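Local coordinates for protein 5-cytosine DNA methyltransferase (Entamoeba histolytica, PDB 3QV2) that binds S-adenosyl-L-homocysteine and, as a DNMT2-like member of the C5-methyltransferase family, probably transfers methyl groups to carbon 5 of cytosine in tRNA or DNA, at residues A[103-106]-A[107-110]; A[113-116]-A[117-121]. All blocks are in the same frame, centred on the assembly; numbering follows the deposited sequence.

Contacts 1 and 2 lie at the two ends of helix 106-115, their centres 16 Å apart, and meet within it where His110 O packs against Ile115 CG1. Contact 1 is the start of the helix, beside the bound S-adenosyl-L-homocysteine: four of its seven touching residues are buried, and its chemistry is polar, with two backbone bonds of the first turn and two waters that bridge Ser107 to the carbonyls of Pro103 and Arg104. Contact 2 is the end, farther from the chain's centre, with two of seven touching residues buried; there a proline, one sound and two weak backbone bonds and an Ile115-Leu119 contact accompany the chain's exit from the helix. Both ends rest on helix 138-149, and His110 is hydrogen-bonded to Asp114.

Contact 1: A[103-106]-A[107-110]; sequences PRAK and SVLH
Two waters join the carbonyls of Pro103 and Arg104 to the hydroxyl of Ser107 where helix 106-115 begins. The first water donates to Pro103 O (3.1 Å) and accepts from Ser107 OG; the second donates both to Arg104 O (2.7 Å) and to Ser107 OG. The hydroxyl is thus gripped by two waters and gives its proton to the first. Its chi1 of 50° places OG between the backbone N and the carbonyl carbon, facing back toward the preceding turn. Arg104 NH1 forms a salt bridge with Asp102. Ala105 O accepts Leu109 N at 3.1 Å. Val108 CG1 lies 3.2 Å from the same oxygen, and the side chain of Leu109 leans over it, CG at 3.5 Å. Lys106 O receives His110 N at 3.0 Å, while the lysine chain extends outward. These are the i to i+4 bonds of a first helical turn. Ser107 belongs to the S-adenosyl-L-homocysteine pocket, touching the ligand and Asp65, so this residue, at the start of the helix, lines the pocket. On another side Ala105, Val108 and Leu109 pack on Val139 of helix 138-149, and the imidazole of His110 is held by Asp114 and by Ile67 O, ahead of helix 69-74.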
ATOM      1  N   PRO A 103      11.854  -3.128 -17.263  1.00 29.55           N
ATOM      2  CA  PRO A 103      12.745  -3.822 -16.325  1.00 29.45           C
ATOM      3  C   PRO A 103      12.193  -3.900 -14.900  1.00 26.22           C
ATOM      4  O   PRO A 103      12.544  -4.824 -14.167  1.00 26.34           O
ATOM      5  CB  PRO A 103      14.028  -2.979 -16.363  1.00 31.28           C
ATOM      6  CG  PRO A 103      13.629  -1.670 -16.968  1.00 32.58           C
ATOM      7  CD  PRO A 103      12.518  -1.986 -17.913  1.00 32.52           C
ATOM      8  N   ARG A 104      11.340  -2.953 -14.517  1.00 21.43           N
ATOM      9  CA  ARG A 104      10.775  -2.942 -13.170  1.00 21.53           C
ATOM     10  C   ARG A 104       9.667  -3.978 -13.007  1.00 19.73           C
ATOM     11  O   ARG A 104       9.194  -4.224 -11.897  1.00 21.04           O
ATOM     12  CB  ARG A 104      10.249  -1.553 -12.806  1.00 19.28           C
ATOM     13  CG  ARG A 104      11.284  -0.447 -12.915  1.00 24.71           C
ATOM     14  CD  ARG A 104      10.913   0.531 -14.013  1.00 24.58           C
ATOM     15  NE  ARG A 104      10.644   1.865 -13.491  1.00 26.67           N
ATOM     16  CZ  ARG A 104       9.979   2.808 -14.151  1.00 24.65           C
ATOM     17  NH1 ARG A 104       9.498   2.566 -15.362  1.00 19.02           N
ATOM     18  NH2 ARG A 104       9.788   3.996 -13.593  1.00 26.68           N
ATOM     19  N   ALA A 105       9.251  -4.578 -14.117  1.00 21.17           N
ATOM     20  CA  ALA A 105       8.231  -5.619 -14.087  1.00 20.42           C
ATOM     21  C   ALA A 105       8.875  -6.998 -14.159  1.00 19.24           C
ATOM     22  O   ALA A 105       8.203  -8.019 -14.013  1.00 22.60           O
ATOM     23  CB  ALA A 105       7.250  -5.431 -15.231  1.00 17.35           C
ATOM     24  N   LYS A 106      10.186  -7.014 -14.382  1.00 18.00           N
ATOM     25  CA  LYS A 106      10.932  -8.254 -14.558  1.00 18.01           C
ATOM     26  C   LYS A 106      10.792  -9.198 -13.365  1.00 15.95           C
ATOM     27  O   LYS A 106      10.715 -10.416 -13.533  1.00 16.33           O
ATOM     28  CB  LYS A 106      12.409  -7.948 -14.820  1.00 22.62           C
ATOM     29  CG  LYS A 106      13.234  -9.147 -15.253  1.00 26.52           C
ATOM     30  CD  LYS A 106      14.624  -8.726 -15.703  1.00 29.84           C
ATOM     31  CE  LYS A 106      15.425  -9.910 -16.220  1.00 31.98           C
ATOM     32  NZ  LYS A 106      15.657 -10.931 -15.162  1.00 32.93           N
ATOM     33  N   SER A 107      10.754  -8.634 -12.163  1.00 13.05           N
ATOM     34  CA  SER A 107      10.670  -9.439 -10.948  1.00 13.73           C
ATOM     35  C   SER A 107       9.332 -10.168 -10.808  1.00 15.70           C
ATOM     36  O   SER A 107       9.298 -11.347 -10.459  1.00 17.42           O
ATOM     37  CB  SER A 107      10.945  -8.578  -9.711  1.00 10.56           C
ATOM     38  OG  SER A 107      10.156  -7.401  -9.720  1.00 17.76           O
ATOM     39  N   VAL A 108       8.235  -9.468 -11.083  1.00 13.69           N
ATOM     40  CA  VAL A 108       6.907 -10.053 -10.921  1.00 14.23           C
ATOM     41  C   VAL A 108       6.595 -11.061 -12.026  1.00 14.94           C
ATOM     42  O   VAL A 108       5.885 -12.041 -11.800  1.00 15.44           O
ATOM     43  CB  VAL A 108       5.803  -8.975 -10.861  1.00 12.83           C
ATOM     44  CG1 VAL A 108       5.616  -8.326 -12.223  1.00 14.23           C
ATOM     45  CG2 VAL A 108       4.497  -9.582 -10.369  1.00  9.82           C
ATOM     46  N   LEU A 109       7.131 -10.822 -13.218  1.00  9.41           N
ATOM     47  CA  LEU A 109       6.985 -11.772 -14.314  1.00 14.43           C
ATOM     48  C   LEU A 109       7.783 -13.036 -14.014  1.00 14.68           C
ATOM     49  O   LEU A 109       7.341 -14.146 -14.306  1.00 13.69           O
ATOM     50  CB  LEU A 109       7.454 -11.157 -15.634  1.00 12.84           C
ATOM     51  CG  LEU A 109       6.552 -10.088 -16.252  1.00 16.64           C
ATOM     52  CD1 LEU A 109       7.235  -9.426 -17.443  1.00 16.58           C
ATOM     53  CD2 LEU A 109       5.214 -10.688 -16.656  1.00 14.02           C
ATOM     54  N   HIS A 110       8.960 -12.851 -13.426  1.00 13.97           N
ATOM     55  CA  HIS A 110       9.825 -13.961 -13.054  1.00 17.06           C
ATOM     56  C   HIS A 110       9.116 -14.913 -12.098  1.00 17.06           C
ATOM     57  O   HIS A 110       9.142 -16.130 -12.286  1.00 21.71           O
ATOM     58  CB  HIS A 110      11.105 -13.431 -12.407  1.00 18.32           C
ATOM     59  CG  HIS A 110      11.989 -14.505 -11.852  1.00 15.62           C
ATOM     60  ND1 HIS A 110      12.486 -15.533 -12.624  1.00 14.45           N
ATOM     61  CD2 HIS A 110      12.464 -14.710 -10.601  1.00 14.72           C
ATOM     62  CE1 HIS A 110      13.231 -16.325 -11.873  1.00 11.04           C
ATOM     63  NE2 HIS A 110      13.233 -15.848 -10.641  1.00 13.20           N
TER
HETATM   64  O   HOH W   1      12.034  -5.984 -11.382  1.00 12.27           O
HETATM   65  O   HOH W   2       7.897  -6.352 -10.835  1.00  9.89           O

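Contact 2: A[113-116]-A[117-121]; sequences RDIL and PYLIN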
ATOM      1  N   ARG A 113       6.187 -16.666 -14.151  1.00 14.81           N
ATOM      2  CA  ARG A 113       6.666 -17.428 -15.302  1.00 14.11           C
ATOM      3  C   ARG A 113       7.569 -18.577 -14.872  1.00 15.00           C
ATOM      4  O   ARG A 113       7.384 -19.719 -15.293  1.00 16.88           O
ATOM      5  CB  ARG A 113       7.452 -16.534 -16.262  1.00 16.73           C
ATOM      6  CG  ARG A 113       6.622 -15.569 -17.088  1.00 20.54           C
ATOM      7  CD  ARG A 113       7.541 -14.682 -17.914  1.00 20.63           C
ATOM      8  NE  ARG A 113       6.813 -13.803 -18.824  1.00 21.27           N
ATOM      9  CZ  ARG A 113       7.379 -12.821 -19.516  1.00 19.38           C
ATOM     10  NH1 ARG A 113       8.679 -12.588 -19.395  1.00 16.95           N
ATOM     11  NH2 ARG A 113       6.648 -12.065 -20.324  1.00 20.56           N
ATOM     12  N   ASP A 114       8.547 -18.264 -14.028  1.00 11.43           N
ATOM     13  CA  ASP A 114       9.647 -19.181 -13.763  1.00 15.64           C
ATOM     14  C   ASP A 114       9.527 -19.971 -12.459  1.00 17.32           C
ATOM     15  O   ASP A 114      10.148 -21.022 -12.313  1.00 16.82           O
ATOM     16  CB  ASP A 114      10.974 -18.419 -13.793  1.00 18.16           C
ATOM     17  CG  ASP A 114      11.153 -17.614 -15.065  1.00 19.78           C
ATOM     18  OD1 ASP A 114      10.659 -18.055 -16.123  1.00 19.94           O
ATOM     19  OD2 ASP A 114      11.783 -16.536 -15.008  1.00 24.70           O
ATOM     20  N   ILE A 115       8.734 -19.473 -11.517  1.00 15.00           N
ATOM     21  CA  ILE A 115       8.638 -20.108 -10.206  1.00 15.88           C
ATOM     22  C   ILE A 115       7.346 -20.895  -9.999  1.00 16.14           C
ATOM     23  O   ILE A 115       7.365 -22.120  -9.872  1.00 15.80           O
ATOM     24  CB  ILE A 115       8.773 -19.080  -9.065  1.00 17.12           C
ATOM     25  CG1 ILE A 115      10.033 -18.235  -9.253  1.00 16.76           C
ATOM     26  CG2 ILE A 115       8.780 -19.782  -7.715  1.00 15.76           C
ATOM     27  CD1 ILE A 115      11.312 -19.040  -9.248  1.00 14.69           C
ATOM     28  N   LEU A 116       6.226 -20.180  -9.971  1.00 15.20           N
ATOM     29  CA  LEU A 116       4.932 -20.766  -9.617  1.00 15.45           C
ATOM     30  C   LEU A 116       4.596 -22.084 -10.326  1.00 12.65           C
ATOM     31  O   LEU A 116       4.195 -23.047  -9.676  1.00 13.90           O
ATOM     32  CB  LEU A 116       3.808 -19.740  -9.822  1.00 15.54           C
ATOM     33  CG  LEU A 116       2.407 -20.117  -9.335  1.00 18.98           C
ATOM     34  CD1 LEU A 116       1.658 -18.888  -8.848  1.00 21.57           C
ATOM     35  CD2 LEU A 116       1.621 -20.831 -10.425  1.00 20.04           C
ATOM     36  N   PRO A 117       4.750 -22.130 -11.659  1.00 12.64           N
ATOM     37  CA  PRO A 117       4.332 -23.320 -12.409  1.00 16.32           C
ATOM     38  C   PRO A 117       5.171 -24.561 -12.114  1.00 19.09           C
ATOM     39  O   PRO A 117       4.813 -25.646 -12.570  1.00 24.42           O
ATOM     40  CB  PRO A 117       4.537 -22.903 -13.872  1.00 14.94           C
ATOM     41  CG  PRO A 117       4.582 -21.409 -13.851  1.00 13.73           C
ATOM     42  CD  PRO A 117       5.234 -21.066 -12.554  1.00 11.91           C
ATOM     43  N   TYR A 118       6.261 -24.411 -11.367  1.00 17.23           N
ATOM     44  CA  TYR A 118       7.179 -25.527 -11.151  1.00 17.49           C
ATOM     45  C   TYR A 118       7.294 -25.966  -9.692  1.00 16.32           C
ATOM     46  O   TYR A 118       7.919 -26.982  -9.394  1.00 17.95           O
ATOM     47  CB  TYR A 118       8.561 -25.205 -11.734  1.00 17.01           C
ATOM     48  CG  TYR A 118       8.529 -24.920 -13.219  1.00 20.77           C
ATOM     49  CD1 TYR A 118       8.481 -25.956 -14.143  1.00 18.11           C
ATOM     50  CD2 TYR A 118       8.540 -23.617 -13.696  1.00 20.14           C
ATOM     51  CE1 TYR A 118       8.448 -25.701 -15.502  1.00 18.35           C
ATOM     52  CE2 TYR A 118       8.508 -23.352 -15.052  1.00 19.36           C
ATOM     53  CZ  TYR A 118       8.461 -24.396 -15.949  1.00 20.12           C
ATOM     54  OH  TYR A 118       8.428 -24.140 -17.301  1.00 20.80           O
ATOM     55  N   LEU A 119       6.684 -25.207  -8.787  1.00 13.81           N
ATOM     56  CA  LEU A 119       6.679 -25.573  -7.374  1.00 11.09           C
ATOM     57  C   LEU A 119       5.953 -26.896  -7.159  1.00 15.49           C
ATOM     58  O   LEU A 119       4.934 -27.163  -7.795  1.00 16.63           O
ATOM     59  CB  LEU A 119       6.001 -24.486  -6.537  1.00  9.75           C
ATOM     60  CG  LEU A 119       6.679 -23.116  -6.486  1.00 12.97           C
ATOM     61  CD1 LEU A 119       5.802 -22.116  -5.751  1.00 13.14           C
ATOM     62  CD2 LEU A 119       8.040 -23.223  -5.828  1.00 11.82           C
ATOM     63  N   ILE A 120       6.485 -27.723  -6.265  1.00 17.57           N
ATOM     64  CA  ILE A 120       5.798 -28.943  -5.864  1.00 17.96           C
ATOM     65  C   ILE A 120       4.497 -28.561  -5.178  1.00 19.43           C
ATOM     66  O   ILE A 120       3.448 -29.151  -5.430  1.00 22.10           O
ATOM     67  CB  ILE A 120       6.647 -29.783  -4.893  1.00 22.01           C
ATOM     68  CG1 ILE A 120       7.907 -30.299  -5.590  1.00 24.31           C
ATOM     69  CG2 ILE A 120       5.831 -30.945  -4.348  1.00 25.74           C
ATOM     70  CD1 ILE A 120       7.622 -31.211  -6.761  1.00 23.99           C
ATOM     71  N   ASN A 121       4.579 -27.556  -4.312  1.00 16.38           N
ATOM     72  CA  ASN A 121       3.411 -27.047  -3.610  1.00 19.83           C
ATOM     73  C   ASN A 121       3.157 -25.576  -3.921  1.00 19.70           C
ATOM     74  O   ASN A 121       3.772 -24.693  -3.326  1.00 23.93           O
ATOM     75  CB  ASN A 121       3.570 -27.239  -2.101  1.00 23.49           C
ATOM     76  CG  ASN A 121       3.694 -28.698  -1.710  1.00 28.48           C
ATOM     77  OD1 ASN A 121       4.676 -29.105  -1.089  1.00 31.91           O
ATOM     78  ND2 ASN A 121       2.696 -29.495  -2.074  1.00 28.44           N
TER
HETATM   79  O   HOH W   3       3.312 -25.854  -9.544  1.00 19.68           O
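Ile115 O is gripped by two amides, Tyr118 N at 3.0 Å and, weakly, Leu119 N at 3.3 Å, in the turn that leads the chain out of helix 106-115. Here, at the C-terminal end of a helix of the Rossmann-like methyltransferase fold, where a wider pi-type turn occurs at 113-115, Pro117 has no N-H to offer Arg113 O, and its ring carbon CG lies 3.6 Å from that oxygen instead. Tyr118 N approaches Ile115 O from above the carbonyl plane, 38° out of it. Leu119 N also reaches back to Leu116 O in a second weak bond, and a water donates to both Leu116 O and Leu119 O, bridging the two carbonyls. Among the side chains, the CG2 branch of Ile115 meets CD2 of Leu119 at 4.0 Å, the two chains crossing at a slant. With chi1 of -65°, Leu119 CG stands anti to the carbonyl carbon and comes close to Ile115 O. These leucine and isoleucine side chains also touch Ile69 of helix 69-74 and Trp80 of strand 79-82, while Leu116 packs on Leu147 of helix 138-149. The loop after the helix leads to strand 125-130. Arg113 NE forms a salt bridge with Glu142 of helix 138-149. The Tyr118 ring lies back along the last turn: Arg113 O is near its plane at the edge, Asp114 O comes obliquely to CD2 at 3.4 Å, and Pro117 CB sits over one face, 4.0 Å above the plane and offset toward the rim.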